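Local coordinates for protein transcriptional regulator ComR (Streptococcus vestibularis F0396, PDB 6HU8) that probably binds DNA as a regulator of streptococcal competence, pairing a helix-turn-helix domain with a TPR-like domain for the signalling peptide, at residues 9-14 with 35-40; 171-176 with 218-223; 211-216 with 227-232. All coordinates share one frame; numbering follows the deposited sequence.

Contact 1: residues 9-14 with 35-40; sequences LRIKTE and RQLIRI
Ile-11 faces Leu-37 and Ile-40, and its two branches divide the work between them. Its CB, turned toward helix 34-41, splits into CG2 and CG1. The CG2 methyl lies opposite the backbone N and meets the CD1 methyl of Leu-37 at 4.1 Å. The other branch starts beside the backbone N (chi1 -71°) and runs on extended through CG1 to CD1, whose tip reaches the CG2 methyl of Ile-40 at 3.6 Å. A beta-branched residue suits this place because one position on the helix supplies two separate methyl contacts. Helices 3-17 and 34-41 belong to the helix-turn-helix domain of the Cro/C1 type, in which the second helix of the motif usually reads DNA; here that would be 34-41, following 22-26. Leu-37 also touches Arg-22 and Cys-26 of helix 22-26, and Ile-11 rests on Leu-52 and Ile-55 of helix 49-59, which makes this apolar cluster part of the domain core. The polar side of helix 34-41 is engaged elsewhere: Arg-35 forms salt bridges with Glu-146 and Asp-147, and Arg-39 with Glu-117, consistent with a DNA-reading surface held against the TPR-like domain in the apo form.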
ATOM      1  N   LEU A   9       6.653 -25.854 -13.546  1.00 41.53           N
ATOM      2  CA  LEU A   9       6.794 -26.772 -14.678  1.00 38.41           C
ATOM      3  C   LEU A   9       5.464 -27.434 -15.050  1.00 38.68           C
ATOM      4  O   LEU A   9       5.208 -27.687 -16.217  1.00 41.81           O
ATOM      5  CB  LEU A   9       7.847 -27.835 -14.373  1.00 38.59           C
ATOM      6  CG  LEU A   9       8.076 -28.906 -15.433  1.00 46.32           C
ATOM      7  CD1 LEU A   9       8.717 -28.319 -16.715  1.00 45.22           C
ATOM      8  CD2 LEU A   9       8.914 -30.032 -14.838  1.00 45.54           C
ATOM      9  N   ARG A  10       4.602 -27.695 -14.072  1.00 39.91           N
ATOM     10  CA  ARG A  10       3.286 -28.259 -14.390  1.00 40.83           C
ATOM     11  C   ARG A  10       2.445 -27.281 -15.190  1.00 40.55           C
ATOM     12  O   ARG A  10       1.768 -27.656 -16.144  1.00 38.10           O
ATOM     13  CB  ARG A  10       2.540 -28.658 -13.120  1.00 42.57           C
ATOM     14  CG  ARG A  10       2.849 -30.066 -12.678  1.00 48.03           C
ATOM     15  CD  ARG A  10       2.087 -30.429 -11.432  1.00 53.05           C
ATOM     16  NE  ARG A  10       2.926 -31.189 -10.506  1.00 55.96           N
ATOM     17  CZ  ARG A  10       3.416 -30.711  -9.364  1.00 55.80           C
ATOM     18  NH1 ARG A  10       4.168 -31.493  -8.597  1.00 57.46           N
ATOM     19  NH2 ARG A  10       3.147 -29.461  -8.972  1.00 48.26           N
ATOM     20  N   ILE A  11       2.491 -26.020 -14.786  1.00 37.48           N
ATOM     21  CA  ILE A  11       1.785 -24.976 -15.496  1.00 38.52           C
ATOM     22  C   ILE A  11       2.328 -24.837 -16.911  1.00 38.60           C
ATOM     23  O   ILE A  11       1.566 -24.785 -17.886  1.00 36.26           O
ATOM     24  CB  ILE A  11       1.904 -23.633 -14.759  1.00 38.35           C
ATOM     25  CG1 ILE A  11       1.076 -23.663 -13.463  1.00 33.70           C
ATOM     26  CG2 ILE A  11       1.463 -22.501 -15.661  1.00 33.19           C
ATOM     27  CD1 ILE A  11       1.376 -22.488 -12.513  1.00 31.87           C
ATOM     28  N   LYS A  12       3.651 -24.764 -17.007  1.00 37.75           N
ATOM     29  CA  LYS A  12       4.308 -24.598 -18.290  1.00 40.58           C
ATOM     30  C   LYS A  12       4.042 -25.782 -19.219  1.00 40.79           C
ATOM     31  O   LYS A  12       3.807 -25.592 -20.423  1.00 40.32           O
ATOM     32  CB  LYS A  12       5.815 -24.411 -18.100  1.00 39.71           C
ATOM     33  CG  LYS A  12       6.585 -24.179 -19.404  1.00 42.74           C
ATOM     34  CD  LYS A  12       7.977 -23.646 -19.107  1.00 47.37           C
ATOM     35  CE  LYS A  12       9.068 -24.582 -19.598  1.00 57.35           C
ATOM     36  NZ  LYS A  12       9.372 -24.378 -21.044  1.00 55.83           N
ATOM     37  N   THR A  13       4.087 -26.997 -18.672  1.00 40.39           N
ATOM     38  CA  THR A  13       3.885 -28.187 -19.497  1.00 40.53           C
ATOM     39  C   THR A  13       2.470 -28.220 -20.057  1.00 39.97           C
ATOM     40  O   THR A  13       2.271 -28.531 -21.232  1.00 46.72           O
ATOM     41  CB  THR A  13       4.172 -29.483 -18.718  1.00 39.41           C
ATOM     42  OG1 THR A  13       5.563 -29.530 -18.393  1.00 38.44           O
ATOM     43  CG2 THR A  13       3.839 -30.706 -19.557  1.00 39.38           C
ATOM     44  N   GLU A  14       1.494 -27.857 -19.242  1.00 41.02           N
ATOM     45  CA  GLU A  14       0.105 -27.898 -19.696  1.00 42.66           C
ATOM     46  C   GLU A  14      -0.204 -26.790 -20.708  1.00 44.73           C
ATOM     47  O   GLU A  14      -0.933 -27.013 -21.683  1.00 41.15           O
ATOM     48  CB  GLU A  14      -0.845 -27.796 -18.509  1.00 39.63           C
ATOM     49  CG  GLU A  14      -2.307 -27.856 -18.886  1.00 41.40           C
ATOM     50  CD  GLU A  14      -2.701 -29.204 -19.461  1.00 48.20           C
ATOM     51  OE1 GLU A  14      -3.515 -29.228 -20.410  1.00 47.63           O
ATOM     52  OE2 GLU A  14      -2.195 -30.238 -18.960  1.00 48.60           O
ATOM     53  N   ARG A  35       5.155 -11.330 -17.557  1.00 28.78           N
ATOM     54  CA  ARG A  35       6.368 -11.474 -16.755  1.00 30.56           C
ATOM     55  C   ARG A  35       6.063 -12.199 -15.436  1.00 35.21           C
ATOM     56  O   ARG A  35       6.900 -12.948 -14.935  1.00 32.43           O
ATOM     57  CB  ARG A  35       7.008 -10.116 -16.480  1.00 32.21           C
ATOM     58  CG  ARG A  35       7.646  -9.486 -17.714  1.00 31.73           C
ATOM     59  CD  ARG A  35       8.352  -8.181 -17.362  1.00 36.13           C
ATOM     60  NE  ARG A  35       7.393  -7.137 -17.022  1.00 36.74           N
ATOM     61  CZ  ARG A  35       7.717  -5.894 -16.675  1.00 41.02           C
ATOM     62  NH1 ARG A  35       8.990  -5.510 -16.624  1.00 40.09           N
ATOM     63  NH2 ARG A  35       6.758  -5.030 -16.380  1.00 36.46           N
ATOM     64  N   GLN A  36       4.867 -11.973 -14.898  1.00 29.22           N
ATOM     65  CA  GLN A  36       4.384 -12.740 -13.740  1.00 33.79           C
ATOM     66  C   GLN A  36       4.338 -14.233 -14.065  1.00 32.75           C
ATOM     67  O   GLN A  36       4.818 -15.058 -13.297  1.00 34.95           O
ATOM     68  CB  GLN A  36       2.998 -12.247 -13.310  1.00 33.61           C
ATOM     69  CG  GLN A  36       3.013 -10.948 -12.489  1.00 33.42           C
ATOM     70  CD  GLN A  36       1.652 -10.331 -12.380  1.00 32.29           C
ATOM     71  OE1 GLN A  36       0.675 -10.878 -12.895  1.00 35.40           O
ATOM     72  NE2 GLN A  36       1.564  -9.184 -11.717  1.00 31.75           N
ATOM     73  N   LEU A  37       3.758 -14.581 -15.212  1.00 34.36           N
ATOM     74  CA  LEU A  37       3.720 -15.987 -15.651  1.00 32.74           C
ATOM     75  C   LEU A  37       5.125 -16.560 -15.833  1.00 34.49           C
ATOM     76  O   LEU A  37       5.419 -17.643 -15.344  1.00 33.55           O
ATOM     77  CB  LEU A  37       2.913 -16.136 -16.953  1.00 29.49           C
ATOM     78  CG  LEU A  37       2.838 -17.569 -17.534  1.00 35.42           C
ATOM     79  CD1 LEU A  37       2.276 -18.568 -16.515  1.00 34.61           C
ATOM     80  CD2 LEU A  37       1.987 -17.589 -18.793  1.00 31.48           C
ATOM     81  N   ILE A  38       6.001 -15.850 -16.542  1.00 32.55           N
ATOM     82  CA  ILE A  38       7.381 -16.329 -16.695  1.00 35.32           C
ATOM     83  C   ILE A  38       8.114 -16.644 -15.370  1.00 34.13           C
ATOM     84  O   ILE A  38       8.817 -17.646 -15.281  1.00 34.33           O
ATOM     85  CB  ILE A  38       8.213 -15.314 -17.506  1.00 38.85           C
ATOM     86  CG1 ILE A  38       7.743 -15.335 -18.962  1.00 32.23           C
ATOM     87  CG2 ILE A  38       9.682 -15.686 -17.497  1.00 40.47           C
ATOM     88  CD1 ILE A  38       8.323 -14.201 -19.805  1.00 36.20           C
ATOM     89  N   ARG A  39       7.957 -15.799 -14.351  1.00 32.90           N
ATOM     90  CA  ARG A  39       8.624 -16.022 -13.074  1.00 36.11           C
ATOM     91  C   ARG A  39       8.064 -17.280 -12.402  1.00 35.19           C
ATOM     92  O   ARG A  39       8.794 -18.022 -11.733  1.00 36.32           O
ATOM     93  CB  ARG A  39       8.468 -14.798 -12.148  1.00 38.45           C
ATOM     94  CG  ARG A  39       9.370 -13.624 -12.539  1.00 34.66           C
ATOM     95  CD  ARG A  39       9.372 -12.507 -11.500  1.00 33.82           C
ATOM     96  NE  ARG A  39       8.073 -11.856 -11.353  1.00 38.07           N
ATOM     97  CZ  ARG A  39       7.690 -10.796 -12.057  1.00 38.23           C
ATOM     98  NH1 ARG A  39       8.508 -10.277 -12.974  1.00 36.24           N
ATOM     99  NH2 ARG A  39       6.490 -10.266 -11.862  1.00 34.59           N
ATOM    100  N   ILE A  40       6.771 -17.526 -12.592  1.00 35.85           N
ATOM    101  CA  ILE A  40       6.153 -18.743 -12.047  1.00 34.23           C
ATOM    102  C   ILE A  40       6.703 -19.971 -12.768  1.00 38.17           C
ATOM    103  O   ILE A  40       7.186 -20.909 -12.127  1.00 35.13           O
ATOM    104  CB  ILE A  40       4.604 -18.696 -12.165  1.00 35.66           C
ATOM    105  CG1 ILE A  40       4.024 -17.635 -11.221  1.00 35.52           C
ATOM    106  CG2 ILE A  40       3.980 -20.089 -11.926  1.00 30.86           C
ATOM    107  CD1 ILE A  40       2.544 -17.368 -11.446  1.00 35.78           C
TER

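Contact 2: residues 171-176 with 218-223; sequences YHLYGR and ISLESF
Leu-220 reaches across to the backbone of Arg-176 and to the side chain of Leu-173, joining two helix ends of the TPR-like, all-helical domain: that of helix 160-173 and that of helix 200-219. The two methyls of Leu-220 part company. CD2 is directed at the main chain and comes within 3.2 Å of the Arg-176 O, a close approach of a methyl to a carbonyl oxygen. CD1 is directed at the CD1 of Leu-173, 4.5 Å away, a loose apolar touch. Leucine branches at CG, which gives the fork; CG stands opposite the carbonyl carbon (chi1 -61°), and from there one methyl can pack on the carbonyl oxygen while the other faces the apolar neighbour. Tyr-179 touches both leucines, and Phe-184 of helix 181-192 adds to the apolar surroundings of Leu-173.

Arg-176 is oriented quite differently. Its extended side chain leads away from Leu-220 and back over the C-terminal part of helix 160-173, so that the C of His-172 sits over the centre of one guanidinium face, 3.9 Å from its plane. Thus its backbone meets Leu-220, while its side chain turns away and touches Trp-135.

Both backbones are shaped by residues with positive phi. Glu-221 (phi 50°) ends its helix in a Schellman motif, with Ser-222 N bonded to Lys-217 O and a weak bond from Glu-221 N to Ile-218 O. Gly-175 (phi 81°) takes the third position of a type II turn, where lacking a side chain relieves strain; the turn is closed by Arg-176 N bonding to Leu-173 O at 3.0 Å.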
ATOM      1  N   TYR A 171       4.879   6.913  -3.087  1.00 41.70           N
ATOM      2  CA  TYR A 171       6.294   7.003  -2.738  1.00 43.43           C
ATOM      3  C   TYR A 171       7.173   7.368  -3.941  1.00 45.70           C
ATOM      4  O   TYR A 171       8.203   8.016  -3.771  1.00 48.88           O
ATOM      5  CB  TYR A 171       6.749   5.682  -2.137  1.00 42.67           C
ATOM      6  CG  TYR A 171       8.145   5.652  -1.549  1.00 45.01           C
ATOM      7  CD1 TYR A 171       8.461   6.394  -0.420  1.00 47.03           C
ATOM      8  CD2 TYR A 171       9.125   4.822  -2.086  1.00 45.35           C
ATOM      9  CE1 TYR A 171       9.734   6.338   0.147  1.00 49.34           C
ATOM     10  CE2 TYR A 171      10.394   4.755  -1.531  1.00 48.40           C
ATOM     11  CZ  TYR A 171      10.696   5.515  -0.414  1.00 52.03           C
ATOM     12  OH  TYR A 171      11.958   5.453   0.141  1.00 51.20           O
ATOM     13  N   HIS A 172       6.772   6.953  -5.144  1.00 42.63           N
ATOM     14  CA  HIS A 172       7.486   7.356  -6.368  1.00 48.10           C
ATOM     15  C   HIS A 172       7.334   8.855  -6.649  1.00 54.28           C
ATOM     16  O   HIS A 172       8.210   9.482  -7.252  1.00 56.17           O
ATOM     17  CB  HIS A 172       6.982   6.596  -7.605  1.00 46.19           C
ATOM     18  CG  HIS A 172       7.491   5.200  -7.719  1.00 44.12           C
ATOM     19  ND1 HIS A 172       7.239   4.236  -6.767  1.00 41.93           N
ATOM     20  CD2 HIS A 172       8.234   4.598  -8.679  1.00 48.00           C
ATOM     21  CE1 HIS A 172       7.812   3.100  -7.134  1.00 47.14           C
ATOM     22  NE2 HIS A 172       8.415   3.292  -8.294  1.00 48.04           N
ATOM     23  N   LEU A 173       6.194   9.411  -6.251  1.00 49.21           N
ATOM     24  CA  LEU A 173       5.861  10.788  -6.590  1.00 50.90           C
ATOM     25  C   LEU A 173       6.455  11.781  -5.611  1.00 51.93           C
ATOM     26  O   LEU A 173       6.438  12.979  -5.864  1.00 49.46           O
ATOM     27  CB  LEU A 173       4.347  10.982  -6.635  1.00 45.42           C
ATOM     28  CG  LEU A 173       3.590  10.137  -7.647  1.00 45.63           C
ATOM     29  CD1 LEU A 173       2.141  10.567  -7.701  1.00 43.15           C
ATOM     30  CD2 LEU A 173       4.249  10.269  -9.016  1.00 51.43           C
ATOM     31  N   TYR A 174       6.963  11.282  -4.489  1.00 51.82           N
ATOM     32  CA  TYR A 174       7.485  12.152  -3.445  1.00 55.74           C
ATOM     33  C   TYR A 174       8.602  13.060  -3.956  1.00 58.14           C
ATOM     34  O   TYR A 174       9.572  12.593  -4.553  1.00 61.03           O
ATOM     35  CB  TYR A 174       7.997  11.331  -2.266  1.00 60.25           C
ATOM     36  CG  TYR A 174       8.386  12.185  -1.084  1.00 66.02           C
ATOM     37  CD1 TYR A 174       7.418  12.698  -0.228  1.00 69.94           C
ATOM     38  CD2 TYR A 174       9.720  12.492  -0.828  1.00 68.65           C
ATOM     39  CE1 TYR A 174       7.765  13.488   0.856  1.00 71.58           C
ATOM     40  CE2 TYR A 174      10.076  13.284   0.251  1.00 72.61           C
ATOM     41  CZ  TYR A 174       9.094  13.778   1.091  1.00 74.84           C
ATOM     42  OH  TYR A 174       9.439  14.566   2.169  1.00 81.49           O
ATOM     43  N   GLY A 175       8.454  14.358  -3.719  1.00 61.83           N
ATOM     44  CA  GLY A 175       9.464  15.319  -4.116  1.00 62.96           C
ATOM     45  C   GLY A 175       9.416  15.721  -5.578  1.00 60.60           C
ATOM     46  O   GLY A 175      10.077  16.674  -5.980  1.00 65.03           O
ATOM     47  N   ARG A 176       8.640  15.004  -6.383  1.00 58.64           N
ATOM     48  CA  ARG A 176       8.565  15.323  -7.809  1.00 62.34           C
ATOM     49  C   ARG A 176       7.667  16.532  -8.041  1.00 60.97           C
ATOM     50  O   ARG A 176       6.864  16.885  -7.176  1.00 56.31           O
ATOM     51  CB  ARG A 176       8.044  14.130  -8.615  1.00 60.05           C
ATOM     52  CG  ARG A 176       8.965  12.917  -8.661  1.00 62.27           C
ATOM     53  CD  ARG A 176       8.369  11.853  -9.586  1.00 63.43           C
ATOM     54  NE  ARG A 176       9.151  10.617  -9.633  1.00 68.64           N
ATOM     55  CZ  ARG A 176       8.752   9.503 -10.246  1.00 69.50           C
ATOM     56  NH1 ARG A 176       7.575   9.464 -10.863  1.00 69.43           N
ATOM     57  NH2 ARG A 176       9.524   8.419 -10.235  1.00 68.08           N
ATOM     58  N   ILE A 218      -0.874  18.935  -1.975  1.00 41.94           N
ATOM     59  CA  ILE A 218      -0.254  20.216  -1.623  1.00 43.21           C
ATOM     60  C   ILE A 218       1.011  20.445  -2.451  1.00 50.67           C
ATOM     61  O   ILE A 218       1.212  21.528  -2.999  1.00 49.81           O
ATOM     62  CB  ILE A 218       0.081  20.300  -0.123  1.00 43.35           C
ATOM     63  CG1 ILE A 218      -1.203  20.424   0.690  1.00 35.71           C
ATOM     64  CG2 ILE A 218       0.953  21.490   0.172  1.00 41.89           C
ATOM     65  CD1 ILE A 218      -0.998  20.271   2.191  1.00 43.46           C
ATOM     66  N   SER A 219       1.848  19.420  -2.571  1.00 45.25           N
ATOM     67  CA  SER A 219       3.163  19.596  -3.183  1.00 50.02           C
ATOM     68  C   SER A 219       3.112  19.541  -4.716  1.00 50.04           C
ATOM     69  O   SER A 219       4.018  20.029  -5.396  1.00 55.52           O
ATOM     70  CB  SER A 219       4.130  18.536  -2.660  1.00 48.56           C
ATOM     71  OG  SER A 219       3.718  17.247  -3.092  1.00 53.72           O
ATOM     72  N   LEU A 220       2.062  18.932  -5.258  1.00 48.64           N
ATOM     73  CA  LEU A 220       1.871  18.880  -6.706  1.00 49.04           C
ATOM     74  C   LEU A 220       0.891  19.959  -7.158  1.00 52.51           C
ATOM     75  O   LEU A 220       0.595  20.077  -8.349  1.00 51.88           O
ATOM     76  CB  LEU A 220       1.372  17.494  -7.138  1.00 47.27           C
ATOM     77  CG  LEU A 220       2.306  16.329  -6.822  1.00 49.89           C
ATOM     78  CD1 LEU A 220       1.690  15.001  -7.274  1.00 46.86           C
ATOM     79  CD2 LEU A 220       3.674  16.558  -7.477  1.00 52.07           C
ATOM     80  N   GLU A 221       0.402  20.737  -6.191  1.00 51.78           N
ATOM     81  CA  GLU A 221      -0.634  21.745  -6.407  1.00 54.71           C
ATOM     82  C   GLU A 221      -1.823  21.168  -7.172  1.00 52.88           C
ATOM     83  O   GLU A 221      -2.246  21.679  -8.210  1.00 52.38           O
ATOM     84  CB  GLU A 221      -0.054  22.975  -7.125  1.00 56.54           C
ATOM     85  CG  GLU A 221       0.278  24.111  -6.156  1.00 58.19           C
ATOM     86  CD  GLU A 221       1.448  24.984  -6.608  1.00 67.86           C
ATOM     87  OE1 GLU A 221       1.788  24.985  -7.815  1.00 58.98           O
ATOM     88  OE2 GLU A 221       2.029  25.672  -5.735  1.00 72.35           O
ATOM     89  N   SER A 222      -2.361  20.089  -6.631  1.00 48.19           N
ATOM     90  CA  SER A 222      -3.560  19.465  -7.159  1.00 47.92           C
ATOM     91  C   SER A 222      -4.664  19.636  -6.121  1.00 47.80           C
ATOM     92  O   SER A 222      -5.061  18.679  -5.465  1.00 44.95           O
ATOM     93  CB  SER A 222      -3.304  17.987  -7.458  1.00 45.55           C
ATOM     94  OG  SER A 222      -4.478  17.326  -7.905  1.00 49.63           O
ATOM     95  N   PHE A 223      -5.149  20.862  -5.963  1.00 47.99           N
ATOM     96  CA  PHE A 223      -5.970  21.183  -4.795  1.00 47.14           C
ATOM     97  C   PHE A 223      -7.438  20.772  -4.924  1.00 51.70           C
ATOM     98  O   PHE A 223      -8.189  20.834  -3.935  1.00 50.38           O
ATOM     99  CB  PHE A 223      -5.861  22.677  -4.479  1.00 46.14           C
ATOM    100  CG  PHE A 223      -4.551  23.059  -3.845  1.00 43.93           C
ATOM    101  CD1 PHE A 223      -4.240  22.632  -2.571  1.00 42.46           C
ATOM    102  CD2 PHE A 223      -3.624  23.813  -4.535  1.00 48.47           C
ATOM    103  CE1 PHE A 223      -3.037  22.967  -1.984  1.00 42.93           C
ATOM    104  CE2 PHE A 223      -2.419  24.149  -3.956  1.00 49.96           C
ATOM    105  CZ  PHE A 223      -2.131  23.729  -2.673  1.00 45.71           C
TER

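Contact 3: residues 211-216 with 227-232; sequences MAIAGL and LTVIDK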
ATOM      1  N   MET A 211      -3.217   9.974   3.643  1.00 36.76           N
ATOM      2  CA  MET A 211      -2.250  10.973   4.091  1.00 34.19           C
ATOM      3  C   MET A 211      -1.306  11.343   2.959  1.00 35.47           C
ATOM      4  O   MET A 211      -0.986  12.527   2.789  1.00 36.14           O
ATOM      5  CB  MET A 211      -1.454  10.490   5.310  1.00 34.49           C
ATOM      6  CG  MET A 211      -2.253  10.523   6.643  1.00 36.89           C
ATOM      7  SD  MET A 211      -2.658  12.162   7.291  1.00 39.14           S
ATOM      8  CE  MET A 211      -1.088  12.624   8.030  1.00 30.98           C
ATOM      9  N   ALA A 212      -0.864  10.337   2.200  1.00 34.35           N
ATOM     10  CA  ALA A 212       0.053  10.537   1.068  1.00 36.10           C
ATOM     11  C   ALA A 212      -0.557  11.429  -0.012  1.00 36.51           C
ATOM     12  O   ALA A 212       0.115  12.294  -0.564  1.00 36.13           O
ATOM     13  CB  ALA A 212       0.470   9.172   0.449  1.00 39.45           C
ATOM     14  N   ILE A 213      -1.823  11.177  -0.326  1.00 35.05           N
ATOM     15  CA  ILE A 213      -2.586  11.984  -1.271  1.00 34.68           C
ATOM     16  C   ILE A 213      -2.638  13.453  -0.838  1.00 39.26           C
ATOM     17  O   ILE A 213      -2.424  14.365  -1.638  1.00 38.30           O
ATOM     18  CB  ILE A 213      -4.016  11.414  -1.400  1.00 38.35           C
ATOM     19  CG1 ILE A 213      -3.979  10.061  -2.128  1.00 35.24           C
ATOM     20  CG2 ILE A 213      -4.958  12.410  -2.054  1.00 32.68           C
ATOM     21  CD1 ILE A 213      -5.260   9.251  -2.034  1.00 37.68           C
ATOM     22  N   ALA A 214      -2.897  13.685   0.443  1.00 32.68           N
ATOM     23  CA  ALA A 214      -3.070  15.054   0.939  1.00 34.34           C
ATOM     24  C   ALA A 214      -1.749  15.801   0.886  1.00 39.70           C
ATOM     25  O   ALA A 214      -1.694  16.949   0.441  1.00 42.39           O
ATOM     26  CB  ALA A 214      -3.626  15.038   2.348  1.00 33.58           C
ATOM     27  N   GLY A 215      -0.670  15.150   1.303  1.00 37.09           N
ATOM     28  CA  GLY A 215       0.641  15.765   1.168  1.00 35.66           C
ATOM     29  C   GLY A 215       1.011  16.038  -0.285  1.00 43.38           C
ATOM     30  O   GLY A 215       1.612  17.075  -0.603  1.00 42.59           O
ATOM     31  N   LEU A 216       0.655  15.113  -1.175  1.00 41.19           N
ATOM     32  CA  LEU A 216       0.968  15.271  -2.591  1.00 41.37           C
ATOM     33  C   LEU A 216       0.118  16.337  -3.262  1.00 43.56           C
ATOM     34  O   LEU A 216       0.629  17.129  -4.063  1.00 44.25           O
ATOM     35  CB  LEU A 216       0.801  13.940  -3.330  1.00 45.28           C
ATOM     36  CG  LEU A 216       1.963  12.969  -3.135  1.00 42.17           C
ATOM     37  CD1 LEU A 216       1.604  11.591  -3.703  1.00 40.73           C
ATOM     38  CD2 LEU A 216       3.224  13.538  -3.783  1.00 41.78           C
ATOM     39  N   LEU A 227     -10.402  18.906   0.436  1.00 43.98           N
ATOM     40  CA  LEU A 227     -11.183  18.757   1.662  1.00 44.37           C
ATOM     41  C   LEU A 227     -11.956  17.444   1.643  1.00 44.21           C
ATOM     42  O   LEU A 227     -12.347  16.932   2.685  1.00 42.77           O
ATOM     43  CB  LEU A 227     -12.132  19.939   1.855  1.00 46.41           C
ATOM     44  CG  LEU A 227     -11.463  21.298   2.059  1.00 43.96           C
ATOM     45  CD1 LEU A 227     -12.515  22.400   2.198  1.00 47.12           C
ATOM     46  CD2 LEU A 227     -10.555  21.260   3.283  1.00 42.38           C
ATOM     47  N   THR A 228     -12.168  16.888   0.457  1.00 41.35           N
ATOM     48  CA  THR A 228     -12.786  15.570   0.364  1.00 46.21           C
ATOM     49  C   THR A 228     -11.804  14.514   0.890  1.00 44.68           C
ATOM     50  O   THR A 228     -12.204  13.545   1.553  1.00 41.74           O
ATOM     51  CB  THR A 228     -13.227  15.248  -1.071  1.00 49.03           C
ATOM     52  OG1 THR A 228     -14.248  16.174  -1.453  1.00 52.31           O
ATOM     53  CG2 THR A 228     -13.805  13.850  -1.152  1.00 45.00           C
ATOM     54  N   VAL A 229     -10.517  14.728   0.632  1.00 41.31           N
ATOM     55  CA  VAL A 229      -9.498  13.860   1.210  1.00 42.64           C
ATOM     56  C   VAL A 229      -9.449  14.022   2.728  1.00 39.38           C
ATOM     57  O   VAL A 229      -9.350  13.032   3.457  1.00 40.39           O
ATOM     58  CB  VAL A 229      -8.107  14.133   0.623  1.00 40.98           C
ATOM     59  CG1 VAL A 229      -7.070  13.253   1.293  1.00 36.62           C
ATOM     60  CG2 VAL A 229      -8.110  13.905  -0.886  1.00 44.18           C
ATOM     61  N   ILE A 230      -9.521  15.257   3.216  1.00 41.91           N
ATOM     62  CA  ILE A 230      -9.551  15.477   4.670  1.00 41.63           C
ATOM     63  C   ILE A 230     -10.734  14.747   5.288  1.00 38.05           C
ATOM     64  O   ILE A 230     -10.612  14.109   6.335  1.00 39.07           O
ATOM     65  CB  ILE A 230      -9.634  16.988   5.031  1.00 40.71           C
ATOM     66  CG1 ILE A 230      -8.396  17.734   4.502  1.00 41.26           C
ATOM     67  CG2 ILE A 230      -9.829  17.182   6.550  1.00 40.06           C
ATOM     68  CD1 ILE A 230      -7.084  17.255   5.128  1.00 36.40           C
ATOM     69  N   ASP A 231     -11.881  14.846   4.623  1.00 40.46           N
ATOM     70  CA  ASP A 231     -13.116  14.239   5.109  1.00 43.43           C
ATOM     71  C   ASP A 231     -13.000  12.714   5.224  1.00 45.36           C
ATOM     72  O   ASP A 231     -13.496  12.092   6.180  1.00 39.17           O
ATOM     73  CB  ASP A 231     -14.270  14.622   4.181  1.00 44.93           C
ATOM     74  CG  ASP A 231     -14.781  16.035   4.442  1.00 50.02           C
ATOM     75  OD1 ASP A 231     -14.619  16.524   5.573  1.00 48.40           O
ATOM     76  OD2 ASP A 231     -15.343  16.655   3.520  1.00 57.48           O
ATOM     77  N   LYS A 232     -12.334  12.113   4.247  1.00 43.40           N
ATOM     78  CA  LYS A 232     -12.182  10.666   4.245  1.00 42.06           C
ATOM     79  C   LYS A 232     -11.250  10.257   5.378  1.00 43.88           C
ATOM     80  O   LYS A 232     -11.517   9.287   6.098  1.00 39.93           O
ATOM     81  CB  LYS A 232     -11.648  10.168   2.901  1.00 41.84           C
ATOM     82  CG  LYS A 232     -11.772   8.641   2.722  1.00 41.94           C
ATOM     83  CD  LYS A 232     -13.160   8.254   2.252  1.00 42.81           C
ATOM     84  CE  LYS A 232     -13.269   6.752   1.949  1.00 44.34           C
ATOM     85  NZ  LYS A 232     -14.093   6.522   0.734  1.00 46.92           N
TER
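Val-229 meets Ile-213 and Ala-214 with no aromatic ring, amide or guanidinium between them, so there is neither a face nor an edge to speak of in the interface itself; flat groups lie around it, Phe-170 of helix 160-173 touching Ile-213 and Phe-226 touching Ala-214. The contact joins helix 200-219 to helix 226-240, neighbours in the chain that run in roughly opposite directions here, as a helical hairpin of the TPR-like domain.

Val-229 points toward helix 200-219, and its two methyls fork over two successive residues. CG1 stands opposite the backbone N (chi1 178°) and touches the CB of Ala-214 at 4.0 Å. It lies equally far, 4.0 Å, from the CG2 of Ile-213. Small side chains suit this spot: Ala-214 has nothing beyond CB, which lets the backbones approach until the CA of Ala-214 and the CA of Val-229 are 6.5 Å apart, and a short, beta-branched valine fits between backbones this close.

Ile-213 contributes its CG2 branch to this meeting, while its longer branch sets off beside the backbone N. The isoleucine and the valine lie at a slant to one another and meet through methyl groups borne on CB. Ile-213 also rests on Val-188 and Val-191 of helix 181-192 and Val-229 on Leu-192, so that helix lines one side of the contact, while Leu-252 of helix 246-261 meets Ala-214. Farther along, Lys-232 NZ bonds to the backbone oxygens of Leu-192 and Gln-194, tying helix 226-240 to the end of 181-192. Within the interface the shortest approach is methyl to methyl, the CG2 of Ile-213 to the CG2 of Val-229 at 3.7 Å.

How the contacts relate
The touching residues of contacts 1 and 3 are all buried; contact 2 is buried too through its two leucines, but its Arg-176, at a helix end, is partly exposed. Contact 1 belongs to the helix-turn-helix part; its centre is about 41 Å from that of contact 3, on the opposite side of the chain's centre. Contacts 2 and 3 share helix 200-219 within the TPR-like part, with centres about 12 Å apart, and they touch where the Leu-173 O packs against the CD2 of Leu-216 at 3.9 Å. Chemistry follows place: aliphatic methyls alone join helix flanks in contacts 1 and 3, while contact 2 also presses a methyl against a turn's carbonyl.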